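Local coordinates for protein alpha-galacturonidase (Bacillus subtilis, PDB 3FEF) that removes galacturonate units from alpha-1,4-linked galacturonides such as di-galacturonate by hydrolysis, using NAD and manganese as cofactors, at residues Q5-Y10 against A72-D77; E30-T35 against N330-L335. All blocks are in the same frame, centred on the assembly; numbering follows the deposited sequence.

Interaction 1 (Q5-Y10 against A72-D77)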
ATOM      1  N   GLN A   5      -4.757 -17.728 -40.017  1.00 39.37           N
ATOM      2  CA  GLN A   5      -6.024 -17.047 -39.743  1.00 40.36           C
ATOM      3  C   GLN A   5      -6.005 -16.025 -38.594  1.00 38.74           C
ATOM      4  O   GLN A   5      -7.043 -15.714 -38.017  1.00 38.46           O
ATOM      5  CB  GLN A   5      -7.123 -18.080 -39.536  1.00 45.42           C
ATOM      6  CG  GLN A   5      -7.425 -18.861 -40.817  1.00 50.68           C
ATOM      7  CD  GLN A   5      -8.315 -20.061 -40.579  1.00 52.26           C
ATOM      8  OE1 GLN A   5      -8.252 -20.700 -39.522  1.00 54.20           O
ATOM      9  NE2 GLN A   5      -9.143 -20.385 -41.565  1.00 52.71           N
ATOM     10  N   ILE A   6      -4.826 -15.499 -38.278  1.00 35.98           N
ATOM     11  CA  ILE A   6      -4.703 -14.443 -37.286  1.00 34.51           C
ATOM     12  C   ILE A   6      -5.263 -13.167 -37.871  1.00 33.69           C
ATOM     13  O   ILE A   6      -5.148 -12.931 -39.076  1.00 33.29           O
ATOM     14  CB  ILE A   6      -3.227 -14.196 -36.928  1.00 34.37           C
ATOM     15  CG1 ILE A   6      -2.634 -15.465 -36.309  1.00 34.33           C
ATOM     16  CG2 ILE A   6      -3.089 -12.978 -36.015  1.00 30.51           C
ATOM     17  CD1 ILE A   6      -3.518 -16.033 -35.223  1.00 36.29           C
ATOM     18  N   LYS A   7      -5.863 -12.335 -37.028  1.00 29.84           N
ATOM     19  CA  LYS A   7      -6.411 -11.080 -37.520  1.00 31.10           C
ATOM     20  C   LYS A   7      -5.910  -9.869 -36.739  1.00 28.32           C
ATOM     21  O   LYS A   7      -6.077  -9.774 -35.524  1.00 26.61           O
ATOM     22  CB  LYS A   7      -7.937 -11.128 -37.537  1.00 29.55           C
ATOM     23  CG  LYS A   7      -8.580  -9.768 -37.456  1.00 32.92           C
ATOM     24  CD  LYS A   7      -9.284  -9.377 -38.734  1.00 33.73           C
ATOM     25  CE  LYS A   7      -9.867  -7.978 -38.637  1.00 35.15           C
ATOM     26  NZ  LYS A   7     -11.287  -7.922 -38.176  1.00 38.91           N
ATOM     27  N   ILE A   8      -5.283  -8.954 -37.462  1.00 27.76           N
ATOM     28  CA  ILE A   8      -4.748  -7.742 -36.885  1.00 27.19           C
ATOM     29  C   ILE A   8      -5.585  -6.543 -37.332  1.00 28.48           C
ATOM     30  O   ILE A   8      -5.827  -6.341 -38.526  1.00 30.80           O
ATOM     31  CB  ILE A   8      -3.302  -7.544 -37.336  1.00 27.04           C
ATOM     32  CG1 ILE A   8      -2.416  -8.693 -36.844  1.00 26.49           C
ATOM     33  CG2 ILE A   8      -2.752  -6.209 -36.834  1.00 26.32           C
ATOM     34  CD1 ILE A   8      -0.997  -8.681 -37.469  1.00 29.34           C
ATOM     35  N   ALA A   9      -6.068  -5.768 -36.373  1.00 26.89           N
ATOM     36  CA  ALA A   9      -6.716  -4.515 -36.694  1.00 26.92           C
ATOM     37  C   ALA A   9      -5.652  -3.436 -36.565  1.00 28.48           C
ATOM     38  O   ALA A   9      -4.913  -3.393 -35.584  1.00 30.14           O
ATOM     39  CB  ALA A   9      -7.860  -4.252 -35.760  1.00 25.19           C
ATOM     40  N   TYR A  10      -5.549  -2.579 -37.568  1.00 30.10           N
ATOM     41  CA  TYR A  10      -4.554  -1.523 -37.527  1.00 28.28           C
ATOM     42  C   TYR A  10      -5.213  -0.154 -37.556  1.00 28.14           C
ATOM     43  O   TYR A  10      -5.733   0.250 -38.591  1.00 28.19           O
ATOM     44  CB  TYR A  10      -3.600  -1.631 -38.704  1.00 27.29           C
ATOM     45  CG  TYR A  10      -2.336  -0.886 -38.425  1.00 28.04           C
ATOM     46  CD1 TYR A  10      -1.164  -1.562 -38.182  1.00 29.44           C
ATOM     47  CD2 TYR A  10      -2.332   0.494 -38.320  1.00 28.78           C
ATOM     48  CE1 TYR A  10      -0.003  -0.891 -37.890  1.00 30.38           C
ATOM     49  CE2 TYR A  10      -1.176   1.175 -38.030  1.00 30.74           C
ATOM     50  CZ  TYR A  10      -0.014   0.469 -37.809  1.00 29.16           C
ATOM     51  OH  TYR A  10       1.145   1.127 -37.514  1.00 32.19           O
ATOM     52  N   ALA A  72     -12.837  -2.896 -38.631  1.00 37.51           N
ATOM     53  CA  ALA A  72     -11.450  -3.219 -38.309  1.00 36.87           C
ATOM     54  C   ALA A  72     -11.369  -4.158 -37.106  1.00 33.97           C
ATOM     55  O   ALA A  72     -10.646  -5.147 -37.138  1.00 33.58           O
ATOM     56  CB  ALA A  72     -10.652  -1.957 -38.046  1.00 35.27           C
ATOM     57  N   LEU A  73     -12.154  -3.868 -36.073  1.00 34.32           N
ATOM     58  CA  LEU A  73     -12.009  -4.533 -34.782  1.00 35.19           C
ATOM     59  C   LEU A  73     -12.667  -5.915 -34.716  1.00 36.79           C
ATOM     60  O   LEU A  73     -12.186  -6.807 -34.022  1.00 35.68           O
ATOM     61  CB  LEU A  73     -12.531  -3.638 -33.654  1.00 33.15           C
ATOM     62  CG  LEU A  73     -11.807  -2.298 -33.405  1.00 32.95           C
ATOM     63  CD1 LEU A  73     -12.511  -1.518 -32.327  1.00 29.23           C
ATOM     64  CD2 LEU A  73     -10.331  -2.471 -33.020  1.00 30.66           C
ATOM     65  N   SER A  74     -13.764  -6.104 -35.434  1.00 36.04           N
ATOM     66  CA  SER A  74     -14.527  -7.319 -35.253  1.00 37.91           C
ATOM     67  C   SER A  74     -13.637  -8.537 -35.484  1.00 36.23           C
ATOM     68  O   SER A  74     -12.941  -8.624 -36.491  1.00 35.30           O
ATOM     69  CB  SER A  74     -15.754  -7.342 -36.173  1.00 39.68           C
ATOM     70  OG  SER A  74     -15.380  -7.743 -37.478  1.00 42.24           O
ATOM     71  N   ALA A  75     -13.655  -9.462 -34.529  1.00 33.56           N
ATOM     72  CA  ALA A  75     -12.842 -10.673 -34.588  1.00 32.33           C
ATOM     73  C   ALA A  75     -11.329 -10.427 -34.562  1.00 32.09           C
ATOM     74  O   ALA A  75     -10.558 -11.309 -34.916  1.00 35.24           O
ATOM     75  CB  ALA A  75     -13.224 -11.506 -35.816  1.00 32.79           C
ATOM     76  N   ALA A  76     -10.888  -9.241 -34.174  1.00 30.73           N
ATOM     77  CA  ALA A  76      -9.450  -8.958 -34.169  1.00 32.73           C
ATOM     78  C   ALA A  76      -8.730  -9.664 -33.012  1.00 31.97           C
ATOM     79  O   ALA A  76      -9.250  -9.708 -31.907  1.00 33.10           O
ATOM     80  CB  ALA A  76      -9.210  -7.458 -34.108  1.00 32.93           C
ATOM     81  N   ASP A  77      -7.545 -10.216 -33.273  1.00 32.60           N
ATOM     82  CA  ASP A  77      -6.730 -10.842 -32.225  1.00 31.05           C
ATOM     83  C   ASP A  77      -5.751  -9.828 -31.645  1.00 29.62           C
ATOM     84  O   ASP A  77      -5.414  -9.860 -30.457  1.00 28.27           O
ATOM     85  CB  ASP A  77      -5.937 -12.030 -32.796  1.00 33.94           C
ATOM     86  CG  ASP A  77      -6.833 -13.077 -33.432  1.00 35.56           C
ATOM     87  OD1 ASP A  77      -7.646 -13.674 -32.704  1.00 38.68           O
ATOM     88  OD2 ASP A  77      -6.735 -13.299 -34.655  1.00 36.53           O
TER

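Interaction 2 (E30-T35 against N330-L335)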
ATOM      1  N   GLU A  30       7.773 -16.421 -40.783  1.00 45.46           N
ATOM      2  CA  GLU A  30       7.130 -17.601 -41.353  1.00 45.41           C
ATOM      3  C   GLU A  30       6.274 -18.329 -40.313  1.00 43.33           C
ATOM      4  O   GLU A  30       5.578 -19.294 -40.620  1.00 44.90           O
ATOM      5  CB  GLU A  30       8.183 -18.527 -41.977  1.00 49.17           C
ATOM      6  CG  GLU A  30       9.206 -17.773 -42.840  1.00 53.34           C
ATOM      7  CD  GLU A  30       9.794 -18.616 -43.967  1.00 55.69           C
ATOM      8  OE1 GLU A  30       9.349 -19.767 -44.166  1.00 56.59           O
ATOM      9  OE2 GLU A  30      10.703 -18.118 -44.667  1.00 58.20           O
ATOM     10  N   ARG A  31       6.307 -17.830 -39.085  1.00 41.11           N
ATOM     11  CA  ARG A  31       5.535 -18.402 -37.990  1.00 37.35           C
ATOM     12  C   ARG A  31       4.029 -18.154 -38.106  1.00 36.49           C
ATOM     13  O   ARG A  31       3.239 -18.886 -37.528  1.00 37.85           O
ATOM     14  CB  ARG A  31       6.048 -17.856 -36.654  1.00 38.86           C
ATOM     15  CG  ARG A  31       7.436 -18.370 -36.214  1.00 36.37           C
ATOM     16  CD  ARG A  31       7.824 -17.770 -34.836  1.00 38.71           C
ATOM     17  NE  ARG A  31       8.094 -16.334 -34.907  1.00 35.66           N
ATOM     18  CZ  ARG A  31       8.520 -15.584 -33.895  1.00 36.94           C
ATOM     19  NH1 ARG A  31       8.729 -16.119 -32.697  1.00 36.76           N
ATOM     20  NH2 ARG A  31       8.738 -14.287 -34.084  1.00 35.18           N
HETATM   21  N   MSE A  32       3.620 -17.138 -38.860  1.00 35.43           N
HETATM   22  CA  MSE A  32       2.225 -16.703 -38.819  1.00 35.12           C
HETATM   23  C   MSE A  32       1.648 -16.310 -40.165  1.00 33.46           C
HETATM   24  O   MSE A  32       2.372 -15.992 -41.099  1.00 33.11           O
HETATM   25  CB  MSE A  32       2.082 -15.479 -37.908  1.00 36.21           C
HETATM   26  CG  MSE A  32       2.440 -15.680 -36.451  1.00 37.19           C
HETATM   27 SE   MSE A  32       2.400 -13.947 -35.515  1.00 43.32          SE
HETATM   28  CE  MSE A  32       3.881 -13.034 -36.381  1.00 37.95           C
ATOM     29  N   SER A  33       0.324 -16.281 -40.240  1.00 32.57           N
ATOM     30  CA  SER A  33      -0.339 -15.699 -41.389  1.00 32.36           C
ATOM     31  C   SER A  33      -1.778 -15.370 -41.049  1.00 29.19           C
ATOM     32  O   SER A  33      -2.341 -15.934 -40.109  1.00 30.47           O
ATOM     33  CB  SER A  33      -0.273 -16.656 -42.587  1.00 34.90           C
ATOM     34  OG  SER A  33      -1.310 -17.612 -42.501  1.00 36.84           O
ATOM     35  N   GLY A  34      -2.377 -14.469 -41.821  1.00 29.28           N
ATOM     36  CA  GLY A  34      -3.767 -14.066 -41.619  1.00 27.79           C
ATOM     37  C   GLY A  34      -4.044 -12.755 -42.331  1.00 32.04           C
ATOM     38  O   GLY A  34      -3.542 -12.519 -43.432  1.00 30.59           O
ATOM     39  N   THR A  35      -4.822 -11.881 -41.700  1.00 32.16           N
ATOM     40  CA  THR A  35      -5.249 -10.642 -42.348  1.00 32.36           C
ATOM     41  C   THR A  35      -5.013  -9.389 -41.495  1.00 30.68           C
ATOM     42  O   THR A  35      -5.083  -9.424 -40.264  1.00 28.97           O
ATOM     43  CB  THR A  35      -6.749 -10.683 -42.653  1.00 33.17           C
ATOM     44  OG1 THR A  35      -7.455 -10.649 -41.414  1.00 38.11           O
ATOM     45  CG2 THR A  35      -7.127 -11.971 -43.379  1.00 35.99           C
ATOM     46  N   ASN A 330       7.489  -9.662 -33.187  1.00 23.11           N
ATOM     47  CA  ASN A 330       7.995 -10.600 -32.209  1.00 22.99           C
ATOM     48  C   ASN A 330       7.055 -10.678 -31.004  1.00 21.81           C
ATOM     49  O   ASN A 330       6.798 -11.756 -30.473  1.00 20.93           O
ATOM     50  CB  ASN A 330       9.385 -10.181 -31.739  1.00 29.47           C
ATOM     51  CG  ASN A 330      10.456 -10.429 -32.792  1.00 37.41           C
ATOM     52  OD1 ASN A 330      10.246 -11.186 -33.741  1.00 38.81           O
ATOM     53  ND2 ASN A 330      11.617  -9.798 -32.624  1.00 38.37           N
ATOM     54  N   ILE A 331       6.533  -9.524 -30.594  1.00 22.13           N
ATOM     55  CA  ILE A 331       5.657  -9.448 -29.449  1.00 23.46           C
ATOM     56  C   ILE A 331       4.339 -10.110 -29.784  1.00 23.94           C
ATOM     57  O   ILE A 331       3.775 -10.831 -28.962  1.00 24.33           O
ATOM     58  CB  ILE A 331       5.401  -7.987 -29.002  1.00 24.51           C
ATOM     59  CG1 ILE A 331       6.670  -7.369 -28.399  1.00 24.52           C
ATOM     60  CG2 ILE A 331       4.271  -7.935 -27.974  1.00 22.30           C
ATOM     61  CD1 ILE A 331       6.466  -5.920 -27.948  1.00 23.65           C
ATOM     62  N   ILE A 332       3.849  -9.885 -30.995  1.00 23.08           N
ATOM     63  CA  ILE A 332       2.610 -10.536 -31.415  1.00 23.24           C
ATOM     64  C   ILE A 332       2.797 -12.063 -31.428  1.00 24.21           C
ATOM     65  O   ILE A 332       1.971 -12.816 -30.899  1.00 25.96           O
ATOM     66  CB  ILE A 332       2.171 -10.044 -32.807  1.00 24.51           C
ATOM     67  CG1 ILE A 332       1.759  -8.575 -32.739  1.00 24.46           C
ATOM     68  CG2 ILE A 332       1.051 -10.928 -33.373  1.00 22.79           C
ATOM     69  CD1 ILE A 332       1.622  -7.893 -34.132  1.00 23.91           C
ATOM     70  N   ALA A 333       3.888 -12.530 -32.026  1.00 25.70           N
ATOM     71  CA  ALA A 333       4.167 -13.974 -32.015  1.00 27.99           C
ATOM     72  C   ALA A 333       4.187 -14.534 -30.581  1.00 26.38           C
ATOM     73  O   ALA A 333       3.661 -15.610 -30.317  1.00 23.56           O
ATOM     74  CB  ALA A 333       5.480 -14.284 -32.725  1.00 24.73           C
ATOM     75  N   ALA A 334       4.801 -13.800 -29.656  1.00 27.06           N
ATOM     76  CA  ALA A 334       4.894 -14.289 -28.280  1.00 25.26           C
ATOM     77  C   ALA A 334       3.484 -14.332 -27.681  1.00 24.96           C
ATOM     78  O   ALA A 334       3.131 -15.247 -26.943  1.00 25.54           O
ATOM     79  CB  ALA A 334       5.798 -13.392 -27.456  1.00 23.51           C
ATOM     80  N   LEU A 335       2.669 -13.343 -28.014  1.00 23.48           N
ATOM     81  CA  LEU A 335       1.321 -13.294 -27.467  1.00 24.22           C
ATOM     82  C   LEU A 335       0.489 -14.450 -27.976  1.00 25.41           C
ATOM     83  O   LEU A 335      -0.444 -14.873 -27.310  1.00 23.88           O
ATOM     84  CB  LEU A 335       0.656 -11.948 -27.762  1.00 24.98           C
ATOM     85  CG  LEU A 335       1.191 -10.826 -26.862  1.00 23.09           C
ATOM     86  CD1 LEU A 335       0.699  -9.480 -27.341  1.00 21.35           C
ATOM     87  CD2 LEU A 335       0.774 -11.068 -25.411  1.00 24.00           C
TER
HETATM   88  O   HOH W   1       8.572 -14.080 -30.337  1.00 24.16           O

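Interaction 1 (Q5-Y10 against A72-D77)
The carboxylate of Asp-77 meets the main chain of Lys-7 at its edge: OD2 offers the anti lone pair, the one away from OD1, and takes the Lys-7 N-H at 2.7 Å (N-H...O 154°). Beside the same oxygen lies Ile-6, whose side chain crosses that of Asp-77 at about a right angle and brings CG2 to 3.9 Å from OD2. With chi1 at -57° the carboxylate is folded back beside the backbone N of Asp-77, and that N donates to Lys-7 O at 2.7 Å. One residue thus grips both the N-H and the C=O of Lys-7.

The Lys-7 side chain runs the other way along the turn. Its CG lies 3.5 Å from Ala-76 CA, and the bends at chi2 and chi4 carry the amine back to where the short helix ends. There NZ donates to Ala-72 O at 3.0 Å, approaching from above the carbonyl plane. Ser-74 O is its second acceptor, modelled so close that the exact length is doubtful. Residues Leu-73 to Ala-76 form a type II turn, with Ala-75 at positive phi in the third position. Under the turn Ala-9 points its methyl at the helix end, with Ala-76 CB 3.9 Å and Leu-73 CD2 4.1 Å from Ala-9 CB.

This is the approach to the fourth strand of a Rossmann-type sheet: helix 69-73 ends against the first strand, 6-11, and after the turn the chain enters strand 78-81 beside it. On the other edge of 6-11, the backbone of Ile-8 bonds to Thr-35 and Ala-37 of strand 34-39, while its side chain packs on Ile-78 and Ile-80.

Interaction 2 (E30-T35 against N330-L335)
Arg-31 and Met-32, in the connection leading into the second strand of the Rossmann-type domain, reach across to helix 328-335 of the C-terminal part of the chain. Asn-330 is the first residue of the helix to meet the connection. Its OD1 lies 3.5 Å from Arg-31 NH2, near the guanidinium plane and at its edge, with the amide plane turned 70° from it. Both groups have firmer partners elsewhere: Arg-31 NH2 forms a salt bridge with Asp-29, and Asn-330 ND2 bonds to Glu-327. A water joins the two residues more clearly, accepting from Arg-31 NH1 at 3.1 Å and donating to Asn-330 O at 2.9 Å, an oxygen that also takes the N-H of Ala-334 in the helix.

Two residues on, Ile-332 presents its CG2 branch to the selenium of Met-32, modelled as selenomethionine, at 3.9 Å. The two side chains cross at about a right angle, and Met-32 also packs on Leu-336 and Leu-338.

Ala-333 follows, its CB directed toward the connection. Met-32 lies along one side of it, SE 3.9 Å from Ala-333 CA; the bend at chi3 (-66°) keeps the terminal methyl CE beside the Ala-333 methyl, 4.2 Å from its CB. Arg-31 lies on the other, and the Ala-333 CB methyl rests over the centre of the guanidinium face, 3.4 Å above its plane.

Overall arrangement
The centres of the two interactions are 12 Å apart, and both draw on the parallel six-stranded sheet: strand 6-11 in interaction 1 and, in interaction 2, the connection that leads into its neighbour, strand 34-39. The strands join them directly, with Thr-35 N 2.8 Å from Ile-6 O and Thr-35 O 2.8 Å from Ile-8 N, both probable hydrogen bonds. Along the chain the segments alternate, 5-10, 30-35, 72-77, then 330-335. Interaction 1 stays inside the Rossmann-type part, whereas interaction 2 ties it to the C-terminal part. The region inferred from relatives to bind NAD is thereby joined at strand 6-11 to the chain after it, and packs against the C-terminal part just before strand 34-39.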